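PDB 3I9Y: sensor protein from Vibrio parahaemolyticus, which responds to trimethylamine N-oxide as part of the membrane histidine kinase TorS, which probably phosphorylates a protein histidine from ATP, this chain being its sensor domain. Local coordinates for residues A81-G84 with V85-R89; K95-D98 with T99-E103; Q221-T224 with E225-K228; S258-N261 with S262-K266. All coordinates share one frame; numbering follows the deposited sequence.

Interaction 1. Residues A81-G84 with V85-R89; sequences AELG and VTVER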
loop_
_atom_site.group_PDB
_atom_site.type_symbol
_atom_site.label_atom_id
_atom_site.label_comp_id
_atom_site.label_asym_id
_atom_site.label_seq_id
_atom_site.Cartn_x
_atom_site.Cartn_y
_atom_site.Cartn_z
ATOM N N ALA A 81 0.122 -14.903 6.901
ATOM C CA ALA A 81 -0.978 -15.015 5.942
ATOM C C ALA A 81 -1.490 -13.562 5.937
ATOM O O ALA A 81 -1.845 -13.175 4.893
ATOM C CB ALA A 81 -2.271 -15.824 6.539
ATOM N N GLU A 82 -1.525 -12.815 7.038
ATOM C CA GLU A 82 -2.088 -11.525 6.959
ATOM C C GLU A 82 -1.221 -10.532 6.069
ATOM O O GLU A 82 -1.785 -9.746 5.280
ATOM C CB GLU A 82 -2.303 -10.933 8.326
ATOM C CG GLU A 82 -2.891 -9.606 8.276
ATOM C CD GLU A 82 -3.352 -9.130 9.670
ATOM O OE1 GLU A 82 -3.393 -9.944 10.658
ATOM O OE2 GLU A 82 -3.716 -7.933 9.765
ATOM N N LEU A 83 0.090 -10.623 6.171
ATOM C CA LEU A 83 0.987 -9.802 5.404
ATOM C C LEU A 83 0.732 -10.254 3.945
ATOM O O LEU A 83 0.780 -9.479 3.060
ATOM C CB LEU A 83 2.427 -10.232 5.755
ATOM C CG LEU A 83 3.461 -9.234 5.335
ATOM C CD1 LEU A 83 3.274 -7.974 6.207
ATOM C CD2 LEU A 83 4.985 -9.818 5.497
ATOM N N GLY A 84 0.555 -11.505 3.608
ATOM C CA GLY A 84 0.274 -11.777 2.181
ATOM C C GLY A 84 -0.954 -11.003 1.609
ATOM O O GLY A 84 -0.894 -10.504 0.450
ATOM N N VAL A 85 -2.033 -10.897 2.346
ATOM C CA VAL A 85 -3.281 -10.236 1.883
ATOM C C VAL A 85 -2.958 -8.703 1.737
ATOM O O VAL A 85 -3.321 -8.080 0.712
ATOM C CB VAL A 85 -4.324 -10.406 2.952
ATOM C CG1 VAL A 85 -5.568 -9.383 2.803
ATOM C CG2 VAL A 85 -4.759 -11.952 2.926
ATOM N N THR A 86 -2.253 -8.151 2.755
ATOM C CA THR A 86 -1.810 -6.754 2.779
ATOM C C THR A 86 -0.944 -6.347 1.608
ATOM O O THR A 86 -1.115 -5.250 1.030
ATOM C CB THR A 86 -1.061 -6.592 4.222
ATOM O OG1 THR A 86 -2.158 -6.473 5.133
ATOM C CG2 THR A 86 -0.248 -5.564 4.326
ATOM N N VAL A 87 0.031 -7.179 1.267
ATOM C CA VAL A 87 0.949 -6.855 0.193
ATOM C C VAL A 87 0.194 -6.954 -1.149
ATOM O O VAL A 87 0.383 -6.137 -2.095
ATOM C CB VAL A 87 2.229 -7.705 0.221
ATOM C CG1 VAL A 87 3.044 -7.442 -1.115
ATOM C CG2 VAL A 87 3.155 -7.347 1.549
ATOM N N GLU A 88 -0.693 -7.931 -1.312
ATOM C CA GLU A 88 -1.387 -7.998 -2.563
ATOM C C GLU A 88 -2.380 -6.736 -2.645
ATOM O O GLU A 88 -2.563 -6.221 -3.720
ATOM C CB GLU A 88 -2.124 -9.287 -2.711
ATOM C CG GLU A 88 -3.045 -9.273 -3.938
ATOM C CD GLU A 88 -3.744 -10.694 -4.252
ATOM O OE1 GLU A 88 -3.577 -11.693 -3.399
ATOM O OE2 GLU A 88 -4.514 -10.732 -5.341
ATOM N N ARG A 89 -3.000 -6.354 -1.553
ATOM C CA ARG A 89 -3.896 -5.275 -1.577
ATOM C C ARG A 89 -3.059 -3.939 -1.918
ATOM O O ARG A 89 -3.545 -3.116 -2.715
ATOM C CB ARG A 89 -4.501 -5.057 -0.268
ATOM C CG ARG A 89 -5.201 -3.775 -0.143
ATOM C CD ARG A 89 -5.963 -3.833 1.229
ATOM N NE ARG A 89 -6.660 -2.594 1.592
ATOM C CZ ARG A 89 -7.883 -2.233 1.137
ATOM N NH1 ARG A 89 -8.620 -3.037 0.258
ATOM N NH2 ARG A 89 -8.363 -1.057 1.522
HETATM O O HOH W 1 -2.773 -12.276 -1.064
#

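Interaction 2. Residues K95-D98 with T99-E103; sequences KEID and TRVEE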
loop_
_atom_site.group_PDB
_atom_site.type_symbol
_atom_site.label_atom_id
_atom_site.label_comp_id
_atom_site.label_asym_id
_atom_site.label_seq_id
_atom_site.Cartn_x
_atom_site.Cartn_y
_atom_site.Cartn_z
ATOM N N LYS A 95 -2.290 0.534 -8.266
ATOM C CA LYS A 95 -2.894 0.482 -9.575
ATOM C C LYS A 95 -4.147 1.261 -9.737
ATOM O O LYS A 95 -4.296 1.956 -10.742
ATOM C CB LYS A 95 -3.280 -0.972 -9.868
ATOM C CG LYS A 95 -3.844 -1.187 -11.167
ATOM C CD LYS A 95 -2.545 -0.813 -11.899
ATOM C CE LYS A 95 -2.661 0.732 -12.639
ATOM N NZ LYS A 95 -1.528 1.178 -13.732
ATOM N N GLU A 96 -5.078 1.152 -8.807
ATOM C CA GLU A 96 -6.288 1.848 -8.874
ATOM C C GLU A 96 -5.844 3.389 -8.910
ATOM O O GLU A 96 -6.470 4.212 -9.653
ATOM C CB GLU A 96 -7.268 1.639 -7.714
ATOM C CG GLU A 96 -8.139 0.143 -7.621
ATOM C CD GLU A 96 -9.464 0.099 -8.524
ATOM O OE1 GLU A 96 -9.641 1.193 -9.261
ATOM O OE2 GLU A 96 -10.359 -0.907 -8.485
ATOM N N ILE A 97 -4.952 3.804 -7.974
ATOM C CA ILE A 97 -4.528 5.166 -7.931
ATOM C C ILE A 97 -3.804 5.635 -9.242
ATOM O O ILE A 97 -4.128 6.685 -9.705
ATOM C CB ILE A 97 -3.604 5.378 -6.693
ATOM C CG1 ILE A 97 -4.468 5.258 -5.413
ATOM C CG2 ILE A 97 -3.018 6.769 -6.768
ATOM C CD1 ILE A 97 -3.591 4.724 -4.180
ATOM N N ASP A 98 -2.817 4.909 -9.804
ATOM C CA ASP A 98 -2.186 5.389 -10.975
ATOM C C ASP A 98 -3.132 5.474 -12.188
ATOM O O ASP A 98 -3.018 6.412 -12.917
ATOM C CB ASP A 98 -0.953 4.564 -11.386
ATOM C CG ASP A 98 0.194 4.702 -10.265
ATOM O OD1 ASP A 98 0.049 5.549 -9.308
ATOM O OD2 ASP A 98 1.226 4.029 -10.340
ATOM N N THR A 99 -4.036 4.535 -12.321
ATOM C CA THR A 99 -4.966 4.619 -13.422
ATOM C C THR A 99 -5.810 5.907 -13.256
ATOM O O THR A 99 -6.034 6.647 -14.176
ATOM C CB THR A 99 -5.937 3.369 -13.387
ATOM O OG1 THR A 99 -4.965 2.274 -13.580
ATOM C CG2 THR A 99 -6.798 3.284 -14.753
ATOM N N ARG A 100 -6.270 6.157 -12.078
ATOM C CA ARG A 100 -7.105 7.324 -11.905
ATOM C C ARG A 100 -6.329 8.696 -12.116
ATOM O O ARG A 100 -6.912 9.659 -12.656
ATOM C CB ARG A 100 -7.712 7.246 -10.472
ATOM C CG ARG A 100 -9.041 6.438 -10.397
ATOM C CD ARG A 100 -8.999 5.388 -9.197
ATOM N NE ARG A 100 -10.114 4.361 -9.042
ATOM C CZ ARG A 100 -11.316 4.826 -8.908
ATOM N NH1 ARG A 100 -11.500 6.111 -8.932
ATOM N NH2 ARG A 100 -12.327 4.074 -8.665
ATOM N N VAL A 101 -5.042 8.742 -11.686
ATOM C CA VAL A 101 -4.257 9.924 -11.815
ATOM C C VAL A 101 -4.031 10.131 -13.327
ATOM O O VAL A 101 -4.288 11.279 -13.844
ATOM C CB VAL A 101 -2.959 9.783 -11.008
ATOM C CG1 VAL A 101 -1.843 10.900 -11.516
ATOM C CG2 VAL A 101 -3.283 9.776 -9.466
ATOM N N GLU A 102 -3.787 9.067 -14.098
ATOM C CA GLU A 102 -3.551 9.212 -15.526
ATOM C C GLU A 102 -4.898 9.675 -16.180
ATOM O O GLU A 102 -4.828 10.596 -16.983
ATOM C CB GLU A 102 -3.067 7.944 -16.173
ATOM C CG GLU A 102 -2.869 7.960 -17.694
ATOM C CD GLU A 102 -1.878 9.008 -18.105
ATOM O OE1 GLU A 102 -1.065 9.617 -17.243
ATOM O OE2 GLU A 102 -1.902 9.349 -19.358
ATOM N N GLU A 103 -6.085 9.190 -15.809
ATOM C CA GLU A 103 -7.301 9.767 -16.436
ATOM C C GLU A 103 -7.425 11.262 -16.097
ATOM O O GLU A 103 -7.908 12.098 -16.892
ATOM C CB GLU A 103 -8.625 9.205 -15.843
ATOM C CG GLU A 103 -8.620 7.650 -16.033
ATOM C CD GLU A 103 -9.838 6.940 -15.340
ATOM O OE1 GLU A 103 -9.945 5.746 -15.666
ATOM O OE2 GLU A 103 -10.633 7.485 -14.523
#

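Interaction 3. Residues Q221-T224 with E225-K228; sequences QLLT and ELGK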
loop_
_atom_site.group_PDB
_atom_site.type_symbol
_atom_site.label_atom_id
_atom_site.label_comp_id
_atom_site.label_asym_id
_atom_site.label_seq_id
_atom_site.Cartn_x
_atom_site.Cartn_y
_atom_site.Cartn_z
ATOM N N GLN A 221 -18.217 20.188 -18.878
ATOM C CA GLN A 221 -18.327 18.796 -18.716
ATOM C C GLN A 221 -16.973 18.163 -18.358
ATOM O O GLN A 221 -17.004 17.160 -17.767
ATOM C CB GLN A 221 -18.840 17.991 -19.972
ATOM C CG GLN A 221 -18.195 18.279 -21.197
ATOM C CD GLN A 221 -19.373 18.612 -22.267
ATOM O OE1 GLN A 221 -20.566 18.840 -21.848
ATOM N NE2 GLN A 221 -19.036 18.660 -23.586
ATOM N N LEU A 222 -15.829 18.745 -18.693
ATOM C CA LEU A 222 -14.551 18.124 -18.311
ATOM C C LEU A 222 -14.428 18.264 -16.835
ATOM O O LEU A 222 -13.924 17.380 -16.101
ATOM C CB LEU A 222 -13.352 18.804 -19.002
ATOM C CG LEU A 222 -13.348 18.364 -20.410
ATOM C CD1 LEU A 222 -12.257 19.368 -21.121
ATOM C CD2 LEU A 222 -12.762 16.956 -20.605
ATOM N N LEU A 223 -14.911 19.379 -16.325
ATOM C CA LEU A 223 -14.767 19.570 -14.906
ATOM C C LEU A 223 -15.731 18.575 -14.179
ATOM O O LEU A 223 -15.448 18.143 -12.997
ATOM C CB LEU A 223 -15.111 21.027 -14.520
ATOM C CG LEU A 223 -14.074 22.041 -14.973
ATOM C CD1 LEU A 223 -14.672 23.540 -14.734
ATOM C CD2 LEU A 223 -12.892 21.971 -13.949
ATOM N N THR A 224 -16.853 18.226 -14.852
ATOM C CA THR A 224 -17.675 17.351 -14.046
ATOM C C THR A 224 -17.045 15.863 -14.067
ATOM O O THR A 224 -17.008 15.277 -12.988
ATOM C CB THR A 224 -19.265 17.503 -14.286
ATOM O OG1 THR A 224 -19.805 16.219 -14.579
ATOM C CG2 THR A 224 -19.701 18.468 -15.149
ATOM N N GLU A 225 -16.297 15.511 -15.190
ATOM C CA GLU A 225 -15.568 14.258 -15.283
ATOM C C GLU A 225 -14.452 14.238 -14.212
ATOM O O GLU A 225 -14.219 13.219 -13.591
ATOM C CB GLU A 225 -14.982 14.091 -16.669
ATOM C CG GLU A 225 -16.097 13.863 -17.690
ATOM C CD GLU A 225 -16.921 12.659 -17.160
ATOM O OE1 GLU A 225 -16.432 11.769 -16.399
ATOM O OE2 GLU A 225 -18.085 12.579 -17.472
ATOM N N LEU A 226 -13.780 15.382 -14.007
ATOM C CA LEU A 226 -12.659 15.514 -13.053
ATOM C C LEU A 226 -13.242 15.411 -11.677
ATOM O O LEU A 226 -12.621 14.798 -10.768
ATOM C CB LEU A 226 -11.869 16.804 -13.141
ATOM C CG LEU A 226 -10.767 16.934 -14.121
ATOM C CD1 LEU A 226 -10.346 18.551 -13.992
ATOM C CD2 LEU A 226 -9.563 16.185 -13.679
ATOM N N GLY A 227 -14.433 15.999 -11.485
ATOM C CA GLY A 227 -14.971 15.929 -10.189
ATOM C C GLY A 227 -15.376 14.478 -9.779
ATOM O O GLY A 227 -15.222 14.121 -8.622
ATOM N N LYS A 228 -15.692 13.625 -10.765
ATOM C CA LYS A 228 -16.111 12.277 -10.419
ATOM C C LYS A 228 -14.853 11.563 -9.939
ATOM O O LYS A 228 -14.971 10.568 -9.110
ATOM C CB LYS A 228 -16.657 11.523 -11.633
ATOM C CG LYS A 228 -18.085 11.927 -12.068
ATOM C CD LYS A 228 -18.363 11.007 -13.393
ATOM C CE LYS A 228 -19.596 11.534 -14.076
ATOM N NZ LYS A 228 -20.337 12.755 -13.130
#

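Interaction 4. Residues S258-N261 with S262-K266; sequences SELN and STVNK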
loop_
_atom_site.group_PDB
_atom_site.type_symbol
_atom_site.label_atom_id
_atom_site.label_comp_id
_atom_site.label_asym_id
_atom_site.label_seq_id
_atom_site.Cartn_x
_atom_site.Cartn_y
_atom_site.Cartn_z
ATOM N N SER A 258 11.390 -14.077 17.169
ATOM C CA SER A 258 12.275 -14.030 18.291
ATOM C C SER A 258 11.563 -14.814 19.410
ATOM O O SER A 258 12.182 -15.671 20.096
ATOM C CB SER A 258 12.419 -12.568 18.662
ATOM O OG SER A 258 12.844 -12.678 20.002
ATOM N N GLU A 259 10.275 -14.644 19.615
ATOM C CA GLU A 259 9.641 -15.484 20.600
ATOM C C GLU A 259 9.628 -17.013 20.202
ATOM O O GLU A 259 9.729 -17.901 21.088
ATOM C CB GLU A 259 8.166 -15.145 20.846
ATOM C CG GLU A 259 7.991 -13.830 21.569
ATOM C CD GLU A 259 6.490 -13.140 21.280
ATOM O OE1 GLU A 259 5.384 -13.903 21.104
ATOM O OE2 GLU A 259 6.474 -11.783 21.276
ATOM N N LEU A 260 9.472 -17.364 18.934
ATOM C CA LEU A 260 9.461 -18.729 18.590
ATOM C C LEU A 260 10.896 -19.400 18.963
ATOM O O LEU A 260 10.941 -20.547 19.497
ATOM C CB LEU A 260 9.267 -18.885 17.127
ATOM C CG LEU A 260 9.582 -20.235 16.542
ATOM C CD1 LEU A 260 8.551 -21.171 17.114
ATOM C CD2 LEU A 260 9.528 -20.243 14.875
ATOM N N ASN A 261 12.003 -18.724 18.626
ATOM C CA ASN A 261 13.305 -19.347 18.807
ATOM C C ASN A 261 13.611 -19.317 20.291
ATOM O O ASN A 261 14.187 -20.226 20.756
ATOM C CB ASN A 261 14.366 -18.622 18.015
ATOM C CG ASN A 261 14.146 -18.863 16.513
ATOM O OD1 ASN A 261 13.432 -18.077 15.822
ATOM N ND2 ASN A 261 14.590 -20.004 16.051
ATOM N N SER A 262 13.067 -18.379 21.032
ATOM C CA SER A 262 13.344 -18.357 22.445
ATOM C C SER A 262 12.635 -19.522 23.106
ATOM O O SER A 262 13.167 -20.144 24.012
ATOM C CB SER A 262 12.937 -17.071 23.010
ATOM O OG SER A 262 12.386 -17.387 24.239
ATOM N N THR A 263 11.475 -19.955 22.605
ATOM C CA THR A 263 10.813 -21.171 23.160
ATOM C C THR A 263 11.579 -22.403 22.643
ATOM O O THR A 263 11.752 -23.410 23.392
ATOM C CB THR A 263 9.401 -21.253 22.661
ATOM O OG1 THR A 263 8.626 -20.180 23.244
ATOM C CG2 THR A 263 8.678 -22.557 22.998
ATOM N N VAL A 264 12.060 -22.414 21.376
ATOM C CA VAL A 264 12.743 -23.639 21.026
ATOM C C VAL A 264 14.119 -23.665 21.830
ATOM O O VAL A 264 14.555 -24.704 22.115
ATOM C CB VAL A 264 13.031 -23.937 19.462
ATOM C CG1 VAL A 264 12.204 -23.084 18.601
ATOM C CG2 VAL A 264 14.510 -23.926 19.150
ATOM N N ASN A 265 14.776 -22.591 22.119
ATOM C CA ASN A 265 15.942 -22.787 22.910
ATOM C C ASN A 265 15.577 -23.359 24.306
ATOM O O ASN A 265 16.377 -24.070 24.873
ATOM C CB ASN A 265 16.657 -21.500 23.140
ATOM C CG ASN A 265 17.427 -21.079 21.902
ATOM O OD1 ASN A 265 17.843 -21.951 21.093
ATOM N ND2 ASN A 265 17.655 -19.768 21.717
ATOM N N LYS A 266 14.413 -23.027 24.876
ATOM C CA LYS A 266 14.086 -23.581 26.159
ATOM C C LYS A 266 13.857 -25.015 25.973
ATOM O O LYS A 266 14.189 -25.755 26.903
ATOM C CB LYS A 266 12.829 -22.917 26.808
ATOM C CG LYS A 266 13.111 -21.492 27.183
ATOM C CD LYS A 266 11.865 -20.845 27.924
ATOM C CE LYS A 266 11.826 -19.285 27.900
ATOM N NZ LYS A 266 10.356 -18.761 27.568
#

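Interaction 1. Residues A81-G84 with V85-R89
With its hydroxyl set beside its own backbone N (chi1 -78°), T86 folds OG1 back along the helix onto E82, while V87 lays its CG2 branch against L83 one turn earlier. T86 therefore offers E82 O two donors: T86 N makes a nearly straight bond of 3.0 Å (171° at the hydrogen), and T86 OG1 adds a weak one of 3.3 Å to that same E82 O. Threonine suits this buried place, since the carbonyl of the preceding turn gives its hydroxyl at least a weak partner, and its side chain also touches S246 of helix 232-267. The apolar pair touches lightly: L83 CG lies 4.2 Å from V87 CG2, and V87 N bonds L83 O at 3.0 Å. These are i to i+4 contacts within helix 63-114, a long helix predicted to form a coiled coil, which runs through both of the stacked four-helix bundles of the sensor domain. L83 and V87, aliphatic side chains that suit a bundle core, both face helix 5-27 at L26, and L83 also meets M250 of helix 232-267. Polar bonding marks the outer side. G84 O receives E88 N at 3.1 Å and a weakly bound water at 3.0 Å, which also donates to E88 OE1. The extended chain of E88 carries OE2 to W92 NE1, while E82 OE2 takes a hydrogen bond from Q245 of helix 232-267.

Interaction 2. Residues K95-D98 with T99-E103
E96 lies alongside R100, the two side chains pointing the same way from successive turns of the helix. Their charged ends meet at one atom pair: R100 NE donates to E96 OE1 at 3.2 Å along an almost straight line (174°), forming a salt bridge. The oxygen lies close to the guanidinium plane, at its edge, yet the carboxylate receives the bond on its anti side and from somewhat above its own plane; the two flat groups are turned 47° apart. E96 reaches this position by bending at its second torsion. Glutamate and arginine four residues apart are a classic helix pairing, with chains long enough to close one turn. Beside them T99 returns to the backbone: T99 N bonds K95 O at 3.0 Å and T99 OG1 bonds K95 O at 2.9 Å, reaching the carbonyl from opposite faces of its plane. On the buried side I97 CG2 meets V101 CG2 at 4.0 Å, the branched chains crossing at a slant. D98 OD1 is taken by a salt bridge to R181, and E102 pairs with R105 along the same helix. All this lies in the predicted coiled coil of helix 63-114. There I97 packs on I235 and Q239 of helix 232-267, R100 runs its chain against V232 and I235 of that helix, and V101 touches R181.

Interaction 3. Residues Q221-T224 with E225-K228
Helix 213-228 has two faces here, one of leucines turned into the domain and one of polar side chains, and its successive turns meet through L223 with L226 and T224 with K228. On the inner face L223 CD2 stands 4.3 Å from L226 CD1, a light touch between branch methyls three residues apart. Beneath them L226 N donates to L222 O at 2.9 Å, and G227 N to L223 O at 2.8 Å. The leucines serve the core of one of the two stacked four-helix bundles. L222 and L226 both press on L107 of helix 63-114, while L223 faces L200, M203 and V207 of helix 186-208, so adjacent residues address different helices. Leucine suits both sides because its branched end can fill gaps between neighbouring chains. Across the outer face T224 and K228 run side by side in the same direction, with T224 OG1 and K228 NZ 3.8 Å apart, near neighbours without close polar contact. Their backbone link, K228 N to T224 O, is weak at 3.1 Å. E225 sets its CG beside its own backbone N (chi1 -69°), bringing that carbon to 3.4 Å from Q221 O; its chain then bends, and its carboxylate forms a salt bridge with R229.

Interaction 4. Residues S258-N261 with S262-K266
L260 and V264 point into the bundle from neighbouring turns of helix 232-267, and their branches come just within touch, L260 CD1 being 4.4 Å from V264 CG1. The valine is the less certainly placed of the two. Its CG1 is nearly eclipsed with the backbone N (chi1 -17°), which would put it only 3.0 Å from L260 O, so the exact place of this methyl, and with it the touch on L260, is doubtful. T263 is turned differently: OG1 stands beside its own backbone N and CG2 anti to it, with CB 3.6 Å from L260 O, and the hydroxyl has a weak hydrogen bond with N72 of helix 63-114. S262 sits on the less buried side, its CB 3.3 Å from S258 O, where a small side chain fits close to the helix wall. N265 leans back toward the preceding turn, its CG 3.5 Å from N261 O. Beneath these side chains runs the regular i to i+4 ladder, in which V264 N meets L260 O at 2.9 Å and N265 N meets N261 O at 2.8 Å, the second straighter at 162°. Helix 232-267 belongs to a four-helix bundle here: L260 packs on L69 and N72 of helix 63-114, and V264 on A9 and V12 of helix 5-27. Chemically, the side chains join one another only by slight apolar contact, so the backbone bonds hold the turns together, leaving L260 and V264 to pack against other helices while S258, S262 and N265 occupy positions more open to water.

All four contacts join successive turns of single helices in an all-helical sensor domain built of two stacked four-helix bundles. Interactions 1 and 2 follow each other on helix 63-114, their centres 21 Å apart. Interaction 3 lies close to interaction 2, with nearest atoms about 5 Å apart but not touching; R229, just after 225-228, pairs with both E103 and E225. Interaction 4 is far off, its centre 58 Å from that of interaction 3 and on the other side of the chain's centre. Helix 232-267 connects these regions: it carries interaction 4 and also packs against interactions 1 and 2.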